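Local coordinates for protein Cry23AA1 (Bacillus thuringiensis, PDB 4RHZ) that binds zinc and, as an aerolysin-family crystal toxin found in a binary complex with Cry37Aa1, probably acts by forming pores in target membranes, at residues I4-Q7 and D8-N12. Sequence-based numbering, arbitrary orientation.
Sequences INIQ and DEINN
Asn5 caps the first turn of helix 6-18 by accepting a fairly straight hydrogen bond from Asp8 N on its OD1, 2.9 Å away. The Asn5 side chain reaches this amide because CG is turned anti to the backbone N (chi1 -176°), which lays the carboxamide beside its own carbonyl carbon and over the start of the helix. The donor stands well above the carbonyl plane of the amide, 47° out of it. Against the capping group lies the Asp8 carboxylate, stacked nearly parallel with the Asn5 amide at an interplanar angle of 16°; OD2 of Asp8 comes to 3.3 Å from Asn5 CB. The negative charge of Asp8, in the first turn, probably interacts favourably with the helix dipole.

Successive i to i+4 backbone bonds continue the turn. The first starts from the cap residue's own carbonyl, Asn5 O, which accepts from Glu9 N at 3.1 Å; Ile10 N to Ile6 O and Asn11 N to Gln7 O follow.

A water closes the strand side of the junction. It accepts from Asn5 N and donates to Glu9 OE2 at 2.7 Å, bridging the last strand residue to the first turn of the helix. A bend at chi2 carries the Glu9 carboxylate to this water. Glu9 CG lies 3.9 Å from Ile4 CG2, the two side chains crossing at about a right angle.

Apolar packing is looser: Ile6 CG2 and Ile10 CG1, one turn apart, lie 4.4 Å from each other; Leu173 packs on the Ile6 side chain, Cys175 and Leu194 on that of Ile10. Gln7 NE2 bonds Ser25 OG on strand 22-27. Far from the zinc site, this is a classical asparagine N-cap at a strand-to-helix junction, where strand 3-5, paired parallel with strand 67-90, gives way to helix 6-18 in an elongated aerolysin-type toxin.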
loop_
_atom_site.group_PDB
_atom_site.type_symbol
_atom_site.label_atom_id
_atom_site.label_comp_id
_atom_site.label_asym_id
_atom_site.label_seq_id
_atom_site.Cartn_x
_atom_site.Cartn_y
_atom_site.Cartn_z
ATOM N N ILE A 4 -10.798 10.219 -25.981
ATOM C CA ILE A 4 -10.689 10.857 -27.264
ATOM C C ILE A 4 -11.315 9.956 -28.312
ATOM O O ILE A 4 -10.778 8.887 -28.601
ATOM C CB ILE A 4 -9.245 11.059 -27.663
ATOM C CG1 ILE A 4 -8.493 11.879 -26.578
ATOM C CG2 ILE A 4 -9.171 11.730 -29.135
ATOM C CD1 ILE A 4 -9.131 13.303 -26.336
ATOM N N ASN A 5 -12.447 10.368 -28.875
ATOM C CA ASN A 5 -13.071 9.579 -29.975
ATOM C C ASN A 5 -12.484 10.051 -31.358
ATOM O O ASN A 5 -12.747 11.164 -31.748
ATOM C CB ASN A 5 -14.592 9.765 -29.921
ATOM C CG ASN A 5 -15.312 8.915 -30.944
ATOM O OD1 ASN A 5 -14.967 8.938 -32.128
ATOM N ND2 ASN A 5 -16.295 8.135 -30.498
ATOM N N ILE A 6 -11.615 9.261 -31.991
ATOM C CA ILE A 6 -10.953 9.623 -33.226
ATOM C C ILE A 6 -11.983 10.150 -34.269
ATOM O O ILE A 6 -11.884 11.298 -34.718
ATOM C CB ILE A 6 -10.196 8.460 -33.815
ATOM C CG1 ILE A 6 -9.084 8.004 -32.858
ATOM C CG2 ILE A 6 -9.552 8.843 -35.217
ATOM C CD1 ILE A 6 -8.179 9.118 -32.470
ATOM N N GLN A 7 -13.035 9.353 -34.505
ATOM C CA GLN A 7 -14.104 9.752 -35.354
ATOM C C GLN A 7 -14.700 11.071 -35.009
ATOM O O GLN A 7 -14.888 11.877 -35.936
ATOM C CB GLN A 7 -15.142 8.653 -35.564
ATOM C CG GLN A 7 -14.593 7.575 -36.468
ATOM C CD GLN A 7 -15.660 6.589 -36.908
ATOM O OE1 GLN A 7 -16.085 5.751 -36.116
ATOM N NE2 GLN A 7 -16.062 6.639 -38.208
ATOM N N ASP A 8 -15.024 11.348 -33.742
ATOM C CA ASP A 8 -15.648 12.640 -33.438
ATOM C C ASP A 8 -14.655 13.760 -33.753
ATOM O O ASP A 8 -15.063 14.878 -34.033
ATOM C CB ASP A 8 -16.053 12.790 -31.963
ATOM C CG ASP A 8 -17.213 11.848 -31.530
ATOM O OD1 ASP A 8 -18.046 11.349 -32.355
ATOM O OD2 ASP A 8 -17.312 11.643 -30.309
ATOM N N GLU A 9 -13.363 13.514 -33.603
ATOM C CA GLU A 9 -12.404 14.590 -33.760
ATOM C C GLU A 9 -12.149 14.789 -35.306
ATOM O O GLU A 9 -11.929 15.930 -35.750
ATOM C CB GLU A 9 -11.070 14.342 -33.092
ATOM C CG GLU A 9 -11.004 14.240 -31.555
ATOM C CD GLU A 9 -11.599 15.368 -30.816
ATOM O OE1 GLU A 9 -11.471 16.522 -31.306
ATOM O OE2 GLU A 9 -12.213 15.096 -29.735
ATOM N N ILE A 10 -12.211 13.697 -36.086
ATOM C CA ILE A 10 -12.273 13.804 -37.539
ATOM C C ILE A 10 -13.561 14.557 -37.914
ATOM O O ILE A 10 -13.570 15.416 -38.749
ATOM C CB ILE A 10 -12.296 12.448 -38.210
ATOM C CG1 ILE A 10 -10.947 11.811 -38.161
ATOM C CG2 ILE A 10 -12.722 12.588 -39.666
ATOM C CD1 ILE A 10 -9.849 12.723 -38.417
ATOM N N ASN A 11 -14.640 14.273 -37.244
ATOM C CA ASN A 11 -15.846 14.983 -37.556
ATOM C C ASN A 11 -15.552 16.493 -37.379
ATOM O O ASN A 11 -15.923 17.318 -38.232
ATOM C CB ASN A 11 -16.972 14.467 -36.665
ATOM C CG ASN A 11 -18.299 15.088 -36.949
ATOM O OD1 ASN A 11 -18.532 16.270 -36.649
ATOM N ND2 ASN A 11 -19.234 14.278 -37.453
ATOM N N ASN A 12 -14.840 16.848 -36.312
ATOM C CA ASN A 12 -14.691 18.266 -36.020
ATOM C C ASN A 12 -13.727 18.930 -37.020
ATOM O O ASN A 12 -13.952 20.037 -37.451
ATOM C CB ASN A 12 -14.313 18.545 -34.541
ATOM C CG ASN A 12 -14.128 20.051 -34.251
ATOM O OD1 ASN A 12 -15.090 20.859 -34.243
ATOM N ND2 ASN A 12 -12.880 20.436 -34.013
HETATM O O HOH W 1 -13.421 13.128 -28.377
#